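Local coordinates for FMN-dependent nitronate monooxygenase (Shewanella oneidensis, PDB 5LSM), which probably oxidises propionate 3-nitronate to 3-oxopropanoate with molecular oxygen, using bound flavin mononucleotide as its cofactor, at residues 3-8 with 169-174; 13-18 with 341-346; 29-34 with 334-339; 199-204 with 228-233. All blocks are in the same frame, centred on the assembly; numbering follows the deposited sequence.

Contact 1: residues 3-8 with 169-174; sequences CRLTRL and ADAIIA
L5 reaches with its CD2 methyl over the side chain of A171, CD2 to CB at 4.2 Å, the closest approach between the two segments. One turn later on the same helix L8 makes a second, looser touch: its CD2 lies 4.4 Å from D170 CB. The L8 branch gets there because CG stands anti to the backbone N (chi1 -174°), carrying the isobutyl group out from the helix. It meets D170 at its methylene, while the carboxylate is turned elsewhere and OD2 takes a hydrogen bond from the backbone N of V151 on the next strand. The start of the helix is tied within the segment by T6 OG1, which donates to C3 O at 3.1 Å from above the carbonyl plane; R7 N adds a weak bond to the same oxygen. R4 is held farther off, its NH2 bonded to E209 O. Helix 4-9 thus lies across the entry ends of the parallel strands: besides A171, L5 touches P211, I213 and A234, at the end of the (beta/alpha)8, or TIM, barrel remote from the flavin. Between the two segments there are only dispersion contacts of methyl and methylene groups. The fit is therefore set by shape and by the removal of L5 and A171 from water, with nothing directional between helix and strand.

Contact 2: residues 13-18 with 341-346; sequences FPIIQA and RSFVLS
I15 and V344 meet most closely, CG1 to CG1 at 3.7 Å. The same I15 branch ends in CD1, which rests 4.0 Å from F343 CB and also reaches V344 CG1, while the CG2 methyl comes to the edge of the phenyl ring, near its plane, 4.1 Å from CD2. CG1 anti to the carbonyl carbon (chi1 -51°) sends that branch between V344 and F343 CB, and CG2, anti to the backbone N, is left for the ring. V344 also turns its second methyl to F13, in a CH-pi contact: CG2 sits over the ring face, 4.3 Å from the centroid and 16° off the normal. With an alanine at I15, V344 CG1 would probably lose its nearest partner and the F343 ring edge the methyl beside it, opening a gap between them. Turns place both sides: P14 centres an inverse gamma turn between F13 and I15, and a type I turn runs from S342 to L345. Strand 15-17 pairs with 234-237 through I16, while I15 bonds to L38, just before strand 39-42. Outside this wall, the segment 341-346 spans two helices, with R341 on A35 of helix 26-35 and F343 on V224 of helix 221-229.

Contact 3: residues 29-34 with 334-339; sequences AIAVSE and IPAADL
S33 OG is gripped by two groups, the backbone O of P65 and the backbone N of G39, which fixes helix 26-35 from behind while A31 and V32 pack against A336 and A337. E34 adds to this hold, its OE1 bonded to T62 OG1 and its backbone O to K64 NZ. Across the contact everything is small. A31 CB and A336 CB stand 4.4 Å apart, and the A337 methyl comes to 3.9 Å from A31 O, an apolar group resting beside a helix carbonyl. With alanines here the backbones come close: the CA atoms of A31 and A337 are 5.4 Å apart. This close approach lays the C-terminal helix 336-342 on the outside of the TIM barrel against the helix that follows its first strand. V32 joins from the flank: chi1 178° sets CG1 anti to the backbone N and leaves CG2 as the branch facing A336 CB, at 4.4 Å. The start of helix 336-342 is fixed at its first turn. P335 occupies the N-cap position and its O accepts a bond from L339 N at 2.9 Å, while A336 N donates to E246 OE1.

Contact 4: residues 199-204 with 228-233; sequences SLLPQI and MTMGAS
M230 folds its thioether over the ring of P202, bringing the terminal CE methyl to 3.5 Å from P202 CG. The chain starts with CG anti to the carbonyl carbon and then bends twice; chi2, at -133°, lies away from the usual staggered values, and chi3 turns the methyl back onto the ring. CE rests on the CB-CG side of the proline, whereas SD lies 4.1 Å from P202 CD. L201 covers the base of the same methionine. Its CG is anti to the backbone N (chi1 -172°), which carries CD2 to 3.9 Å from M230 CB and 4.2 Å from A232 CB, so one methyl touches the residues before and after G231. With a glycine in place of P202, M230 CE would probably be left without the ring it lies on, and the end of the thioether less restricted in its turning. Proline suits a kinked helix, having no N-H to give to the turn before. One residue on, Q203 NE2 donates to S199 O at 2.8 Å and 163°, in its own amide plane but from above that of the carbonyl; NE2 also bonds Q326 O of the second subunit, whose T223 packs on M230. G231 follows with positive phi, where a CB would jam against the preceding carbonyl O, and its N bonds to M228 O. This is a Schellman motif closing helix 221-229. The arrangement is that of successive outer helices in a TIM barrel, packed side by side over the strand between them, with L201 and A232 both touching A214.

From the N terminus, helix 4-9 opens contact 1, which closes on strand 171-175 across the bottom of the barrel. Before that loop closes, strand 15-17 opens contact 2 and helix 26-35 opens contact 3, so both cross contact 1. Contact 4 opens after contact 1 has closed, its segments only 24 residues apart at their closest ends, joining consecutive outer helices; it is nested inside contact 3, itself nested inside contact 2. The last two closures share helix 336-342 and its end, binding the C-terminal part to the first strand and the helix 26-35 that follows it. Neighbours touch: L5 CB lies 3.8 Å from S233 O, and P14 CG lies 3.6 Å from M228 CE.

Contact 1: residues 3-8 with 169-174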
loop_
_atom_site.group_PDB
_atom_site.type_symbol
_atom_site.label_atom_id
_atom_site.label_comp_id
_atom_site.label_asym_id
_atom_site.label_seq_id
_atom_site.Cartn_x
_atom_site.Cartn_y
_atom_site.Cartn_z
ATOM N N CYS A 3 -22.838 -2.257 -17.018
ATOM C CA CYS A 3 -22.263 -2.412 -15.636
ATOM C C CYS A 3 -23.263 -1.957 -14.569
ATOM O O CYS A 3 -24.242 -1.256 -14.855
ATOM C CB CYS A 3 -20.933 -1.640 -15.493
ATOM S SG CYS A 3 -19.435 -2.589 -15.916
ATOM N N ARG A 4 -22.991 -2.339 -13.330
ATOM C CA ARG A 4 -23.985 -2.248 -12.260
ATOM C C ARG A 4 -24.084 -0.846 -11.720
ATOM O O ARG A 4 -25.159 -0.421 -11.294
ATOM C CB ARG A 4 -23.627 -3.181 -11.116
ATOM C CG ARG A 4 -23.333 -4.592 -11.564
ATOM C CD ARG A 4 -22.385 -5.253 -10.600
ATOM N NE ARG A 4 -23.013 -5.453 -9.300
ATOM C CZ ARG A 4 -22.398 -6.008 -8.263
ATOM N NH1 ARG A 4 -21.122 -6.382 -8.373
ATOM N NH2 ARG A 4 -23.053 -6.185 -7.115
ATOM N N LEU A 5 -22.962 -0.130 -11.714
ATOM C CA LEU A 5 -22.954 1.206 -11.156
ATOM C C LEU A 5 -23.358 2.251 -12.175
ATOM O O LEU A 5 -24.007 3.238 -11.811
ATOM C CB LEU A 5 -21.603 1.544 -10.532
ATOM C CG LEU A 5 -21.505 1.194 -9.044
ATOM C CD1 LEU A 5 -20.226 1.774 -8.459
ATOM C CD2 LEU A 5 -22.719 1.675 -8.252
ATOM N N THR A 6 -23.024 2.021 -13.449
ATOM C CA THR A 6 -23.478 2.902 -14.523
ATOM C C THR A 6 -25.017 2.906 -14.625
ATOM O O THR A 6 -25.639 3.977 -14.637
ATOM C CB THR A 6 -22.824 2.578 -15.890
ATOM O OG1 THR A 6 -23.094 1.228 -16.272
ATOM C CG2 THR A 6 -21.311 2.781 -15.826
ATOM N N ARG A 7 -25.632 1.728 -14.569
ATOM C CA ARG A 7 -27.102 1.633 -14.515
ATOM C C ARG A 7 -27.656 2.239 -13.213
ATOM O O ARG A 7 -28.472 3.156 -13.264
ATOM C CB ARG A 7 -27.576 0.180 -14.684
ATOM N N LEU A 8 -27.132 1.814 -12.062
ATOM C CA LEU A 8 -27.631 2.300 -10.760
ATOM C C LEU A 8 -27.517 3.825 -10.589
ATOM O O LEU A 8 -28.335 4.429 -9.900
ATOM C CB LEU A 8 -26.935 1.577 -9.590
ATOM C CG LEU A 8 -27.495 1.910 -8.196
ATOM C CD1 LEU A 8 -28.818 1.197 -7.944
ATOM C CD2 LEU A 8 -26.511 1.600 -7.076
ATOM N N ALA A 169 -25.646 0.787 2.809
ATOM C CA ALA A 169 -24.931 1.490 1.739
ATOM C C ALA A 169 -25.307 0.863 0.407
ATOM O O ALA A 169 -25.630 -0.310 0.350
ATOM C CB ALA A 169 -23.431 1.435 1.947
ATOM N N ASP A 170 -25.349 1.671 -0.641
ATOM C CA ASP A 170 -25.682 1.164 -1.958
ATOM C C ASP A 170 -24.425 0.707 -2.678
ATOM O O ASP A 170 -24.488 -0.154 -3.551
ATOM C CB ASP A 170 -26.435 2.228 -2.766
ATOM C CG ASP A 170 -27.860 2.455 -2.240
ATOM O OD1 ASP A 170 -28.707 1.553 -2.454
ATOM O OD2 ASP A 170 -28.126 3.507 -1.589
ATOM N N ALA A 171 -23.289 1.311 -2.316
ATOM C CA ALA A 171 -21.973 0.914 -2.826
ATOM C C ALA A 171 -20.905 1.300 -1.816
ATOM O O ALA A 171 -21.112 2.198 -0.990
ATOM C CB ALA A 171 -21.687 1.590 -4.158
ATOM N N ILE A 172 -19.741 0.680 -1.960
ATOM C CA ILE A 172 -18.616 0.853 -1.062
ATOM C C ILE A 172 -17.451 1.415 -1.846
ATOM O O ILE A 172 -17.086 0.854 -2.876
ATOM C CB ILE A 172 -18.176 -0.515 -0.504
ATOM C CG1 ILE A 172 -19.289 -1.107 0.339
ATOM C CG2 ILE A 172 -16.885 -0.394 0.334
ATOM C CD1 ILE A 172 -18.968 -2.488 0.868
ATOM N N ILE A 173 -16.816 2.474 -1.341
ATOM C CA ILE A 173 -15.553 2.938 -1.918
ATOM C C ILE A 173 -14.395 2.275 -1.158
ATOM O O ILE A 173 -14.196 2.532 0.029
ATOM C CB ILE A 173 -15.395 4.479 -1.837
ATOM C CG1 ILE A 173 -16.569 5.211 -2.502
ATOM C CG2 ILE A 173 -14.102 4.905 -2.509
ATOM C CD1 ILE A 173 -16.788 6.612 -1.961
ATOM N N ALA A 174 -13.652 1.409 -1.840
ATOM C CA ALA A 174 -12.471 0.777 -1.254
ATOM C C ALA A 174 -11.253 1.656 -1.463
ATOM O O ALA A 174 -10.699 1.649 -2.558
ATOM C CB ALA A 174 -12.239 -0.571 -1.933
#

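Contact 2: residues 13-18 with 341-346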
loop_
_atom_site.group_PDB
_atom_site.type_symbol
_atom_site.label_atom_id
_atom_site.label_comp_id
_atom_site.label_asym_id
_atom_site.label_seq_id
_atom_site.Cartn_x
_atom_site.Cartn_y
_atom_site.Cartn_z
ATOM N N PHE A 13 -20.112 6.515 -17.968
ATOM C CA PHE A 13 -18.792 5.926 -17.767
ATOM C C PHE A 13 -18.585 5.591 -16.294
ATOM O O PHE A 13 -19.135 6.258 -15.416
ATOM C CB PHE A 13 -17.716 6.892 -18.239
ATOM C CG PHE A 13 -17.789 7.228 -19.709
ATOM C CD1 PHE A 13 -17.814 6.218 -20.675
ATOM C CD2 PHE A 13 -17.677 8.545 -20.138
ATOM C CE1 PHE A 13 -17.793 6.520 -22.035
ATOM C CE2 PHE A 13 -17.636 8.857 -21.497
ATOM C CZ PHE A 13 -17.725 7.843 -22.445
ATOM N N PRO A 14 -17.828 4.530 -16.008
ATOM C CA PRO A 14 -17.715 4.136 -14.611
ATOM C C PRO A 14 -16.533 4.818 -13.921
ATOM O O PRO A 14 -15.785 4.163 -13.192
ATOM C CB PRO A 14 -17.508 2.616 -14.697
ATOM C CG PRO A 14 -16.763 2.431 -15.974
ATOM C CD PRO A 14 -17.271 3.508 -16.914
ATOM N N ILE A 15 -16.412 6.134 -14.131
ATOM C CA ILE A 15 -15.446 6.984 -13.432
ATOM C C ILE A 15 -16.176 7.914 -12.466
ATOM O O ILE A 15 -17.134 8.582 -12.837
ATOM C CB ILE A 15 -14.679 7.878 -14.422
ATOM C CG1 ILE A 15 -14.097 7.054 -15.570
ATOM C CG2 ILE A 15 -13.586 8.643 -13.711
ATOM C CD1 ILE A 15 -13.245 5.889 -15.125
ATOM N N ILE A 16 -15.711 7.956 -11.225
ATOM C CA ILE A 16 -16.174 8.955 -10.260
ATOM C C ILE A 16 -15.009 9.877 -10.011
ATOM O O ILE A 16 -13.891 9.430 -9.771
ATOM C CB ILE A 16 -16.630 8.318 -8.917
ATOM C CG1 ILE A 16 -17.766 7.306 -9.178
ATOM C CG2 ILE A 16 -17.067 9.398 -7.909
ATOM C CD1 ILE A 16 -18.244 6.578 -7.943
ATOM N N GLN A 17 -15.251 11.167 -10.147
ATOM C CA GLN A 17 -14.258 12.139 -9.792
ATOM C C GLN A 17 -14.312 12.371 -8.285
ATOM O O GLN A 17 -15.365 12.712 -7.730
ATOM C CB GLN A 17 -14.490 13.419 -10.582
ATOM C CG GLN A 17 -13.837 14.641 -9.999
ATOM C CD GLN A 17 -14.844 15.515 -9.320
ATOM O OE1 GLN A 17 -15.910 15.769 -9.869
ATOM N NE2 GLN A 17 -14.526 15.973 -8.117
ATOM N N ALA A 18 -13.188 12.122 -7.618
ATOM C CA ALA A 18 -13.139 12.160 -6.149
ATOM C C ALA A 18 -13.468 13.556 -5.603
ATOM O O ALA A 18 -12.919 14.561 -6.077
ATOM C CB ALA A 18 -11.772 11.713 -5.661
ATOM N N ARG A 341 -12.320 11.202 -20.358
ATOM C CA ARG A 341 -12.291 10.296 -21.505
ATOM C C ARG A 341 -10.963 9.539 -21.699
ATOM O O ARG A 341 -10.983 8.420 -22.191
ATOM C CB ARG A 341 -12.625 11.059 -22.791
ATOM C CG ARG A 341 -14.040 11.603 -22.866
ATOM C CD ARG A 341 -14.219 12.593 -24.019
ATOM N NE ARG A 341 -15.339 13.478 -23.711
ATOM C CZ ARG A 341 -15.265 14.792 -23.516
ATOM N NH1 ARG A 341 -14.160 15.480 -23.787
ATOM N NH2 ARG A 341 -16.347 15.436 -23.103
ATOM N N SER A 342 -9.819 10.156 -21.379
ATOM C CA SER A 342 -8.532 9.399 -21.250
ATOM C C SER A 342 -8.774 8.032 -20.588
ATOM O O SER A 342 -8.228 7.011 -21.020
ATOM C CB SER A 342 -7.477 10.161 -20.401
ATOM N N PHE A 343 -9.543 8.048 -19.496
ATOM C CA PHE A 343 -9.524 6.974 -18.507
ATOM C C PHE A 343 -10.262 5.726 -18.965
ATOM O O PHE A 343 -10.135 4.682 -18.332
ATOM C CB PHE A 343 -10.155 7.452 -17.189
ATOM C CG PHE A 343 -9.403 8.561 -16.505
ATOM C CD1 PHE A 343 -8.029 8.698 -16.647
ATOM C CD2 PHE A 343 -10.063 9.413 -15.650
ATOM C CE1 PHE A 343 -7.346 9.708 -15.996
ATOM C CE2 PHE A 343 -9.376 10.387 -14.953
ATOM C CZ PHE A 343 -8.016 10.544 -15.135
ATOM N N VAL A 344 -11.097 5.847 -19.998
ATOM C CA VAL A 344 -11.996 4.751 -20.380
ATOM C C VAL A 344 -11.651 4.084 -21.714
ATOM O O VAL A 344 -12.330 3.165 -22.133
ATOM C CB VAL A 344 -13.458 5.217 -20.390
ATOM C CG1 VAL A 344 -13.816 5.841 -19.056
ATOM C CG2 VAL A 344 -13.707 6.211 -21.505
ATOM N N LEU A 345 -10.547 4.492 -22.330
ATOM C CA LEU A 345 -10.073 3.898 -23.591
ATOM C C LEU A 345 -9.840 2.380 -23.561
ATOM O O LEU A 345 -10.025 1.710 -24.577
ATOM C CB LEU A 345 -8.774 4.568 -24.022
ATOM C CG LEU A 345 -8.830 5.886 -24.786
ATOM C CD1 LEU A 345 -10.233 6.434 -24.944
ATOM C CD2 LEU A 345 -7.921 6.912 -24.129
ATOM N N SER A 346 -9.369 1.857 -22.433
ATOM C CA SER A 346 -8.991 0.437 -22.337
ATOM C C SER A 346 -10.150 -0.486 -21.927
ATOM O O SER A 346 -9.938 -1.683 -21.739
ATOM C CB SER A 346 -7.824 0.246 -21.353
ATOM O OG SER A 346 -6.599 0.726 -21.887
#

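Contact 3: residues 29-34 with 334-339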
loop_
_atom_site.group_PDB
_atom_site.type_symbol
_atom_site.label_atom_id
_atom_site.label_comp_id
_atom_site.label_asym_id
_atom_site.label_seq_id
_atom_site.Cartn_x
_atom_site.Cartn_y
_atom_site.Cartn_z
ATOM N N ALA A 29 -16.958 19.292 -10.928
ATOM C CA ALA A 29 -18.128 18.415 -10.898
ATOM C C ALA A 29 -18.958 18.511 -12.198
ATOM O O ALA A 29 -19.255 17.505 -12.818
ATOM C CB ALA A 29 -18.985 18.711 -9.677
ATOM N N ILE A 30 -19.251 19.727 -12.643
ATOM C CA ILE A 30 -19.986 19.932 -13.897
ATOM C C ILE A 30 -19.279 19.233 -15.057
ATOM O O ILE A 30 -19.900 18.522 -15.842
ATOM C CB ILE A 30 -20.094 21.443 -14.239
ATOM C CG1 ILE A 30 -21.059 22.161 -13.277
ATOM C CG2 ILE A 30 -20.546 21.648 -15.682
ATOM C CD1 ILE A 30 -20.832 23.657 -13.199
ATOM N N ALA A 31 -17.981 19.480 -15.187
ATOM C CA ALA A 31 -17.247 19.031 -16.365
ATOM C C ALA A 31 -17.221 17.505 -16.439
ATOM O O ALA A 31 -17.367 16.939 -17.521
ATOM C CB ALA A 31 -15.822 19.598 -16.367
ATOM N N VAL A 32 -17.068 16.846 -15.292
ATOM C CA VAL A 32 -16.986 15.385 -15.257
ATOM C C VAL A 32 -18.346 14.725 -15.488
ATOM O O VAL A 32 -18.434 13.691 -16.182
ATOM C CB VAL A 32 -16.357 14.851 -13.937
ATOM C CG1 VAL A 32 -16.347 13.330 -13.943
ATOM C CG2 VAL A 32 -14.939 15.379 -13.756
ATOM N N SER A 33 -19.402 15.303 -14.913
ATOM C CA SER A 33 -20.755 14.783 -15.137
ATOM C C SER A 33 -21.207 15.004 -16.580
ATOM O O SER A 33 -21.735 14.078 -17.207
ATOM C CB SER A 33 -21.755 15.383 -14.159
ATOM O OG SER A 33 -21.597 14.823 -12.861
ATOM N N GLU A 34 -20.906 16.181 -17.139
ATOM C CA GLU A 34 -21.208 16.457 -18.551
ATOM C C GLU A 34 -20.455 15.523 -19.475
ATOM O O GLU A 34 -21.006 15.048 -20.461
ATOM C CB GLU A 34 -20.905 17.914 -18.921
ATOM C CG GLU A 34 -22.042 18.891 -18.616
ATOM C CD GLU A 34 -23.268 18.713 -19.533
ATOM O OE1 GLU A 34 -24.272 18.067 -19.117
ATOM O OE2 GLU A 34 -23.245 19.262 -20.664
ATOM N N ILE A 334 -4.901 19.422 -18.758
ATOM C CA ILE A 334 -5.886 19.484 -19.820
ATOM C C ILE A 334 -7.301 19.485 -19.255
ATOM O O ILE A 334 -7.491 19.147 -18.108
ATOM C CB ILE A 334 -5.723 18.320 -20.804
ATOM C CG1 ILE A 334 -5.832 16.985 -20.074
ATOM C CG2 ILE A 334 -4.386 18.439 -21.530
ATOM C CD1 ILE A 334 -6.230 15.857 -20.980
ATOM N N PRO A 335 -8.298 19.898 -20.061
ATOM C CA PRO A 335 -9.650 19.947 -19.523
ATOM C C PRO A 335 -10.103 18.611 -18.951
ATOM O O PRO A 335 -9.883 17.572 -19.571
ATOM C CB PRO A 335 -10.503 20.330 -20.741
ATOM C CG PRO A 335 -9.575 21.110 -21.613
ATOM C CD PRO A 335 -8.209 20.511 -21.405
ATOM N N ALA A 336 -10.748 18.664 -17.777
ATOM C CA ALA A 336 -11.174 17.473 -17.020
ATOM C C ALA A 336 -12.104 16.564 -17.812
ATOM O O ALA A 336 -12.107 15.337 -17.620
ATOM C CB ALA A 336 -11.864 17.894 -15.735
ATOM N N ALA A 337 -12.937 17.158 -18.652
ATOM C CA ALA A 337 -13.767 16.356 -19.557
ATOM C C ALA A 337 -12.898 15.522 -20.515
ATOM O O ALA A 337 -13.110 14.313 -20.653
ATOM C CB ALA A 337 -14.722 17.251 -20.329
ATOM N N ASP A 338 -11.887 16.154 -21.115
ATOM C CA ASP A 338 -10.920 15.447 -21.968
ATOM C C ASP A 338 -10.224 14.336 -21.188
ATOM O O ASP A 338 -10.102 13.195 -21.670
ATOM C CB ASP A 338 -9.842 16.402 -22.519
ATOM C CG ASP A 338 -10.399 17.455 -23.501
ATOM O OD1 ASP A 338 -11.369 17.162 -24.233
ATOM O OD2 ASP A 338 -9.807 18.563 -23.580
ATOM N N LEU A 339 -9.800 14.669 -19.969
ATOM C CA LEU A 339 -9.106 13.706 -19.084
ATOM C C LEU A 339 -10.013 12.548 -18.669
ATOM O O LEU A 339 -9.594 11.388 -18.678
ATOM C CB LEU A 339 -8.575 14.428 -17.843
ATOM C CG LEU A 339 -7.564 13.710 -16.975
ATOM C CD1 LEU A 339 -6.314 13.298 -17.736
ATOM C CD2 LEU A 339 -7.198 14.612 -15.816
#

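Contact 4: residues 199-204 with 228-233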
loop_
_atom_site.group_PDB
_atom_site.type_symbol
_atom_site.label_atom_id
_atom_site.label_comp_id
_atom_site.label_asym_id
_atom_site.label_seq_id
_atom_site.Cartn_x
_atom_site.Cartn_y
_atom_site.Cartn_z
ATOM N N SER A 199 -4.575 -5.250 -2.682
ATOM C CA SER A 199 -5.080 -6.263 -1.771
ATOM C C SER A 199 -6.456 -5.941 -1.173
ATOM O O SER A 199 -7.211 -6.848 -0.880
ATOM C CB SER A 199 -4.056 -6.490 -0.667
ATOM O OG SER A 199 -2.912 -7.120 -1.216
ATOM N N LEU A 200 -6.750 -4.658 -0.941
ATOM C CA LEU A 200 -8.042 -4.245 -0.365
ATOM C C LEU A 200 -9.205 -4.549 -1.309
ATOM O O LEU A 200 -10.233 -5.130 -0.900
ATOM C CB LEU A 200 -8.033 -2.746 -0.068
ATOM C CG LEU A 200 -9.289 -2.203 0.625
ATOM C CD1 LEU A 200 -9.489 -2.890 1.975
ATOM C CD2 LEU A 200 -9.193 -0.689 0.790
ATOM N N LEU A 201 -9.028 -4.163 -2.569
ATOM C CA LEU A 201 -10.074 -4.268 -3.573
ATOM C C LEU A 201 -10.637 -5.687 -3.723
ATOM O O LEU A 201 -11.836 -5.889 -3.502
ATOM C CB LEU A 201 -9.573 -3.747 -4.913
ATOM C CG LEU A 201 -10.618 -3.614 -6.009
ATOM C CD1 LEU A 201 -11.697 -2.640 -5.558
ATOM C CD2 LEU A 201 -9.959 -3.128 -7.306
ATOM N N PRO A 202 -9.781 -6.682 -4.075
ATOM C CA PRO A 202 -10.330 -8.034 -4.287
ATOM C C PRO A 202 -10.856 -8.676 -3.011
ATOM O O PRO A 202 -11.815 -9.473 -3.072
ATOM C CB PRO A 202 -9.153 -8.827 -4.845
ATOM C CG PRO A 202 -7.939 -8.042 -4.503
ATOM C CD PRO A 202 -8.355 -6.606 -4.444
ATOM N N GLN A 203 -10.307 -8.289 -1.857
ATOM C CA GLN A 203 -10.804 -8.828 -0.608
ATOM C C GLN A 203 -12.126 -8.206 -0.186
ATOM O O GLN A 203 -13.016 -8.923 0.243
ATOM C CB GLN A 203 -9.753 -8.755 0.486
ATOM C CG GLN A 203 -8.650 -9.797 0.274
ATOM C CD GLN A 203 -7.530 -9.691 1.292
ATOM O OE1 GLN A 203 -7.481 -10.450 2.268
ATOM N NE2 GLN A 203 -6.625 -8.750 1.070
ATOM N N ILE A 204 -12.319 -6.912 -0.432
ATOM C CA ILE A 204 -13.640 -6.328 -0.231
ATOM C C ILE A 204 -14.689 -6.907 -1.182
ATOM O O ILE A 204 -15.802 -7.185 -0.761
ATOM C CB ILE A 204 -13.645 -4.779 -0.291
ATOM C CG1 ILE A 204 -13.083 -4.193 1.007
ATOM C CG2 ILE A 204 -15.071 -4.259 -0.446
ATOM C CD1 ILE A 204 -12.909 -2.682 0.989
ATOM N N MET A 228 -10.643 -2.567 -12.908
ATOM C CA MET A 228 -11.862 -3.206 -13.394
ATOM C C MET A 228 -11.649 -4.713 -13.574
ATOM O O MET A 228 -12.500 -5.523 -13.204
ATOM C CB MET A 228 -12.281 -2.584 -14.727
ATOM C CG MET A 228 -12.591 -1.098 -14.678
ATOM S SD MET A 228 -13.960 -0.745 -13.578
ATOM C CE MET A 228 -14.193 0.988 -13.943
ATOM N N THR A 229 -10.497 -5.076 -14.128
ATOM C CA THR A 229 -10.025 -6.467 -14.180
ATOM C C THR A 229 -10.206 -7.231 -12.869
ATOM O O THR A 229 -10.458 -8.423 -12.881
ATOM C CB THR A 229 -8.529 -6.516 -14.544
ATOM O OG1 THR A 229 -8.325 -5.896 -15.817
ATOM C CG2 THR A 229 -8.043 -7.924 -14.616
ATOM N N MET A 230 -9.964 -6.564 -11.753
ATOM C CA MET A 230 -10.109 -7.178 -10.441
ATOM C C MET A 230 -11.557 -7.334 -10.011
ATOM O O MET A 230 -11.811 -7.954 -8.990
ATOM C CB MET A 230 -9.397 -6.341 -9.378
ATOM C CG MET A 230 -7.925 -6.090 -9.659
ATOM S SD MET A 230 -6.900 -6.385 -8.219
ATOM C CE MET A 230 -7.259 -8.114 -7.966
ATOM N N GLY A 231 -12.479 -6.660 -10.700
ATOM C CA GLY A 231 -13.916 -6.773 -10.403
ATOM C C GLY A 231 -14.525 -5.515 -9.799
ATOM O O GLY A 231 -15.627 -5.552 -9.288
ATOM N N ALA A 232 -13.823 -4.395 -9.856
ATOM C CA ALA A 232 -14.437 -3.116 -9.474
ATOM C C ALA A 232 -15.592 -2.757 -10.423
ATOM O O ALA A 232 -15.493 -2.981 -11.618
ATOM C CB ALA A 232 -13.392 -2.003 -9.486
ATOM N N SER A 233 -16.640 -2.129 -9.897
ATOM C CA SER A 233 -17.760 -1.657 -10.730
ATOM C C SER A 233 -17.537 -0.242 -11.240
ATOM O O SER A 233 -18.317 0.256 -12.027
ATOM C CB SER A 233 -19.074 -1.691 -9.937
ATOM O OG SER A 233 -19.484 -3.016 -9.690
#